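Local coordinates for putative methyltransferase (Emericella variicolor, PDB 7DMB), which probably transfers methyl groups from S-adenosyl-L-methionine as a trans-acting partner of a polyketide synthase in calbistrin biosynthesis, and is seen here with bound S-adenosyl-L-homocysteine, at residues V153-V157 with E158-K162; P342-P346 with A347-R351. All coordinates share one frame; numbering follows the deposited sequence.

Contact 1: V153-V157 with E158-K162; sequences VVDIV and EGRVK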
loop_
_atom_site.group_PDB
_atom_site.type_symbol
_atom_site.label_atom_id
_atom_site.label_comp_id
_atom_site.label_asym_id
_atom_site.label_seq_id
_atom_site.Cartn_x
_atom_site.Cartn_y
_atom_site.Cartn_z
ATOM N N VAL A 153 18.642 -8.562 9.982
ATOM C CA VAL A 153 17.973 -9.766 9.494
ATOM C C VAL A 153 18.208 -10.949 10.431
ATOM O O VAL A 153 17.270 -11.694 10.752
ATOM C CB VAL A 153 18.406 -10.067 8.047
ATOM C CG1 VAL A 153 19.900 -10.272 7.954
ATOM C CG2 VAL A 153 17.635 -11.263 7.511
ATOM N N VAL A 154 19.438 -11.113 10.929
ATOM C CA VAL A 154 19.745 -12.239 11.816
ATOM C C VAL A 154 18.962 -12.130 13.121
ATOM O O VAL A 154 18.307 -13.086 13.541
ATOM C CB VAL A 154 21.261 -12.340 12.079
ATOM C CG1 VAL A 154 21.540 -13.319 13.263
ATOM C CG2 VAL A 154 22.004 -12.785 10.800
ATOM N N ASP A 155 19.015 -10.970 13.779
ATOM C CA ASP A 155 18.180 -10.761 14.961
ATOM C C ASP A 155 16.709 -11.008 14.660
ATOM O O ASP A 155 15.961 -11.427 15.546
ATOM C CB ASP A 155 18.344 -9.340 15.502
ATOM C CG ASP A 155 19.615 -9.161 16.303
ATOM O OD1 ASP A 155 20.345 -10.147 16.503
ATOM O OD2 ASP A 155 19.887 -8.019 16.731
ATOM N N ILE A 156 16.273 -10.757 13.428
ATOM C CA ILE A 156 14.865 -10.962 13.111
ATOM C C ILE A 156 14.569 -12.448 12.910
ATOM O O ILE A 156 13.674 -13.003 13.561
ATOM C CB ILE A 156 14.449 -10.111 11.894
ATOM C CG1 ILE A 156 14.562 -8.612 12.221
ATOM C CG2 ILE A 156 13.018 -10.477 11.437
ATOM C CD1 ILE A 156 14.524 -7.698 11.013
ATOM N N VAL A 157 15.333 -13.132 12.045
ATOM C CA VAL A 157 15.018 -14.546 11.803
ATOM C C VAL A 157 15.350 -15.411 13.006
ATOM O O VAL A 157 14.843 -16.535 13.112
ATOM C CB VAL A 157 15.733 -15.131 10.569
ATOM C CG1 VAL A 157 15.428 -14.319 9.314
ATOM C CG2 VAL A 157 17.237 -15.257 10.824
ATOM N N GLU A 158 16.180 -14.930 13.923
ATOM C CA GLU A 158 16.437 -15.697 15.129
ATOM C C GLU A 158 15.520 -15.316 16.287
ATOM O O GLU A 158 15.713 -15.820 17.401
ATOM C CB GLU A 158 17.900 -15.564 15.530
ATOM C CG GLU A 158 18.816 -16.080 14.420
ATOM C CD GLU A 158 20.223 -16.405 14.877
ATOM O OE1 GLU A 158 20.615 -16.019 16.008
ATOM O OE2 GLU A 158 20.941 -17.047 14.083
ATOM N N GLY A 159 14.527 -14.454 16.053
ATOM C CA GLY A 159 13.500 -14.191 17.054
ATOM C C GLY A 159 13.907 -13.290 18.195
ATOM O O GLY A 159 13.297 -13.353 19.266
ATOM N N ARG A 160 14.922 -12.449 18.003
ATOM C CA ARG A 160 15.340 -11.496 19.021
ATOM C C ARG A 160 14.738 -10.110 18.829
ATOM O O ARG A 160 14.665 -9.347 19.794
ATOM C CB ARG A 160 16.871 -11.387 19.051
ATOM C CG ARG A 160 17.566 -12.590 19.718
ATOM C CD ARG A 160 19.039 -12.345 19.953
ATOM N NE ARG A 160 19.755 -12.194 18.684
ATOM C CZ ARG A 160 20.176 -13.208 17.928
ATOM N NH1 ARG A 160 19.952 -14.461 18.305
ATOM N NH2 ARG A 160 20.820 -12.973 16.791
ATOM N N VAL A 161 14.299 -9.763 17.621
ATOM C CA VAL A 161 13.654 -8.479 17.394
ATOM C C VAL A 161 12.619 -8.657 16.291
ATOM O O VAL A 161 12.779 -9.487 15.385
ATOM C CB VAL A 161 14.686 -7.357 17.068
ATOM C CG1 VAL A 161 15.244 -7.489 15.670
ATOM C CG2 VAL A 161 14.056 -5.962 17.248
ATOM N N LYS A 162 11.529 -7.897 16.399
ATOM C CA LYS A 162 10.477 -7.917 15.395
ATOM C C LYS A 162 10.831 -6.981 14.244
ATOM O O LYS A 162 11.456 -5.940 14.443
ATOM C CB LYS A 162 9.139 -7.493 16.011
ATOM C CG LYS A 162 8.706 -8.319 17.215
ATOM C CD LYS A 162 8.099 -9.648 16.775
ATOM C CE LYS A 162 7.663 -10.483 17.965
ATOM N NZ LYS A 162 7.046 -11.728 17.480
HETATM O O HOH W 1 20.732 -9.176 19.285
HETATM O O HOH W 2 11.467 -11.705 14.576
#
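Asp155 OD1 is gripped by two nitrogens of Arg160, at 2.9 Å from NH2 and 3.0 Å from NE, in a side-on approach that brings the oxygen to the edge of the guanidinium, close to its plane. The two flat groups stand almost perpendicular, 89° apart: NH2 meets OD1 nearly along its C-O axis, whereas NE comes from above the carboxylate plane. Along the adjoining edge, NH1 and NH2 of Arg160 both reach Glu158 OE1, NH1 at 2.9 Å on its anti lone pair. NH2 thus serves both acids, and Arg160 probably offsets the mutual repulsion of two carboxylates that do not touch. The bend at chi3 (-65°) turns the arginine back alongside the helix end, where NH2 also rests against Val154 CG1. Glu158 OE2 turns to Thr81 N, which ties the network to the loop after helix 56-79. A water accepts from Arg160 NE and gives a weak bond to Asp155 OD2. Val161 CG1 packs on Asp155 CB and, at 3.7 Å, on Ile156 CG1, while a second water donates to Ile156 O and Val161 O. In the backbone, Val161 N is an additional donor to Asp155 O, from above the carbonyl plane. The turn itself is closed by Arg160 N to Asp155 O at 2.9 Å and Gly159 N to Ile156 O at 3.0 Å; with Gly159 at positive phi as the C-prime residue, this pair defines the Schellman motif that ends helix 140-157.

Contact 2: P342-P346 with A347-R351; sequences PCIPP and AEWDR
The indole of Trp349 carries Ile344 on one face, with a water and Pro346 CA at its edge, a grouping set at the N-terminus of helix 346-355, where Pro345 is the N-cap. Trp349 also touches Leu291 of helix 291-301 and Met378 of strand 375-382, packing helix 346-355 on the central sheet of the methyltransferase fold. Ile344 CG1 makes a CH-pi contact, 3.6 Å from the centroid of the five-membered ring of Trp349 and 22° off its normal, while CD1 lies over the centre of the whole indole. The isoleucine crosses the tryptophan at about a right angle. It gets there because CG1 occupies the place between backbone N and carbonyl carbon (chi1 55°). Ile344 CD1 reaches on to Glu348 CG at 3.6 Å. That glutamate offers its aliphatic part to Ile344; its carboxylate leads away to a salt bridge with Arg352. The first turn is opened by Pro345 O, which takes Trp349 N at 3.2 Å in its carbonyl plane, plus a weak bond from Glu348 N. Next along the helix, Asp350 N points almost straight at Pro346 O, 2.8 Å away. Asp350 OD1 itself accepts from Leu361 N, linking the helix to strand 358-366. At the ring's edge, the water accepts both from Trp349 NE1 at 3.0 Å and from Ile344 N at 3.2 Å, bridging indole and backbone.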
loop_
_atom_site.group_PDB
_atom_site.type_symbol
_atom_site.label_atom_id
_atom_site.label_comp_id
_atom_site.label_asym_id
_atom_site.label_seq_id
_atom_site.Cartn_x
_atom_site.Cartn_y
_atom_site.Cartn_z
ATOM N N PRO A 342 0.443 -11.965 -1.798
ATOM C CA PRO A 342 -0.889 -11.406 -1.489
ATOM C C PRO A 342 -1.338 -10.277 -2.416
ATOM O O PRO A 342 -2.541 -9.974 -2.444
ATOM C CB PRO A 342 -0.749 -10.916 -0.036
ATOM C CG PRO A 342 0.699 -10.873 0.258
ATOM C CD PRO A 342 1.433 -11.729 -0.730
ATOM N N CYS A 343 -0.433 -9.643 -3.161
ATOM C CA CYS A 343 -0.789 -8.504 -4.010
ATOM C C CYS A 343 -1.213 -9.005 -5.391
ATOM O O CYS A 343 -0.572 -9.892 -5.952
ATOM C CB CYS A 343 0.390 -7.538 -4.151
ATOM S SG CYS A 343 0.942 -6.720 -2.618
ATOM N N ILE A 344 -2.295 -8.444 -5.931
ATOM C CA ILE A 344 -2.821 -8.870 -7.232
ATOM C C ILE A 344 -3.047 -7.648 -8.117
ATOM O O ILE A 344 -3.307 -6.552 -7.595
ATOM C CB ILE A 344 -4.117 -9.691 -7.075
ATOM C CG1 ILE A 344 -5.163 -8.908 -6.262
ATOM C CG2 ILE A 344 -3.817 -11.048 -6.452
ATOM C CD1 ILE A 344 -6.571 -9.454 -6.357
ATOM N N PRO A 345 -2.947 -7.778 -9.443
ATOM C CA PRO A 345 -3.147 -6.612 -10.337
ATOM C C PRO A 345 -4.624 -6.302 -10.502
ATOM O O PRO A 345 -5.464 -7.093 -10.056
ATOM C CB PRO A 345 -2.514 -7.075 -11.664
ATOM C CG PRO A 345 -2.728 -8.598 -11.650
ATOM C CD PRO A 345 -2.578 -9.002 -10.187
ATOM N N PRO A 346 -4.985 -5.182 -11.160
ATOM C CA PRO A 346 -6.410 -4.788 -11.210
ATOM C C PRO A 346 -7.342 -5.807 -11.860
ATOM O O PRO A 346 -8.475 -5.978 -11.388
ATOM C CB PRO A 346 -6.376 -3.471 -12.003
ATOM C CG PRO A 346 -5.022 -2.922 -11.779
ATOM C CD PRO A 346 -4.105 -4.089 -11.633
ATOM N N ALA A 347 -6.916 -6.475 -12.937
ATOM C CA ALA A 347 -7.781 -7.471 -13.568
ATOM C C ALA A 347 -8.231 -8.515 -12.557
ATOM O O ALA A 347 -9.376 -8.984 -12.600
ATOM C CB ALA A 347 -7.067 -8.147 -14.746
ATOM N N GLU A 348 -7.356 -8.867 -11.614
ATOM C CA GLU A 348 -7.754 -9.831 -10.595
ATOM C C GLU A 348 -8.716 -9.205 -9.591
ATOM O O GLU A 348 -9.692 -9.850 -9.185
ATOM C CB GLU A 348 -6.524 -10.408 -9.897
ATOM C CG GLU A 348 -6.773 -11.748 -9.160
ATOM C CD GLU A 348 -7.688 -12.735 -9.914
ATOM O OE1 GLU A 348 -8.567 -13.357 -9.259
ATOM O OE2 GLU A 348 -7.518 -12.901 -11.146
ATOM N N TRP A 349 -8.472 -7.953 -9.185
ATOM C CA TRP A 349 -9.428 -7.266 -8.313
ATOM C C TRP A 349 -10.809 -7.228 -8.960
ATOM O O TRP A 349 -11.804 -7.604 -8.338
ATOM C CB TRP A 349 -8.941 -5.858 -7.981
ATOM C CG TRP A 349 -7.837 -5.836 -6.948
ATOM C CD1 TRP A 349 -6.503 -5.600 -7.172
ATOM C CD2 TRP A 349 -7.973 -6.078 -5.541
ATOM N NE1 TRP A 349 -5.805 -5.676 -5.987
ATOM C CE2 TRP A 349 -6.679 -5.958 -4.969
ATOM C CE3 TRP A 349 -9.059 -6.388 -4.710
ATOM C CZ2 TRP A 349 -6.437 -6.160 -3.604
ATOM C CZ3 TRP A 349 -8.825 -6.564 -3.346
ATOM C CH2 TRP A 349 -7.519 -6.460 -2.810
ATOM N N ASP A 350 -10.871 -6.825 -10.232
ATOM C CA ASP A 350 -12.123 -6.819 -10.988
ATOM C C ASP A 350 -12.863 -8.146 -10.861
ATOM O O ASP A 350 -14.052 -8.173 -10.529
ATOM C CB ASP A 350 -11.830 -6.496 -12.452
ATOM C CG ASP A 350 -13.076 -6.534 -13.322
ATOM O OD1 ASP A 350 -14.001 -5.719 -13.082
ATOM O OD2 ASP A 350 -13.118 -7.375 -14.255
ATOM N N ARG A 351 -12.167 -9.259 -11.115
ATOM C CA ARG A 351 -12.750 -10.589 -10.932
ATOM C C ARG A 351 -13.381 -10.740 -9.555
ATOM O O ARG A 351 -14.521 -11.199 -9.418
ATOM C CB ARG A 351 -11.671 -11.664 -11.113
ATOM C CG ARG A 351 -11.278 -11.983 -12.548
ATOM C CD ARG A 351 -10.555 -13.314 -12.579
ATOM N NE ARG A 351 -11.397 -14.386 -12.039
ATOM C CZ ARG A 351 -10.956 -15.572 -11.622
ATOM N NH1 ARG A 351 -9.659 -15.860 -11.669
ATOM N NH2 ARG A 351 -11.817 -16.478 -11.163
HETATM O O HOH W 3 -3.122 -5.694 -4.599
#

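Read from the N terminus, the two contacts illustrate how a chain leaves a helix and how it enters one. Contact 1 comes first: it closes the short turn that takes helix 140-157 into helix 163-168, among the helices that precede the central sheet of the methyltransferase domain, with helices 56-79 and 85-101 packed against it. The chain then builds most of that sheet before contact 2 starts helix 346-355, which leads into the antiparallel strands 358-366 and 375-382. The two neither nest nor cross but follow in series; the centres of contact 1 and contact 2 are 32 Å apart, their nearest atoms about 17 Å. In contact 2 the side chain of Trp349 is about 12 Å from the bound S-adenosyl-L-homocysteine.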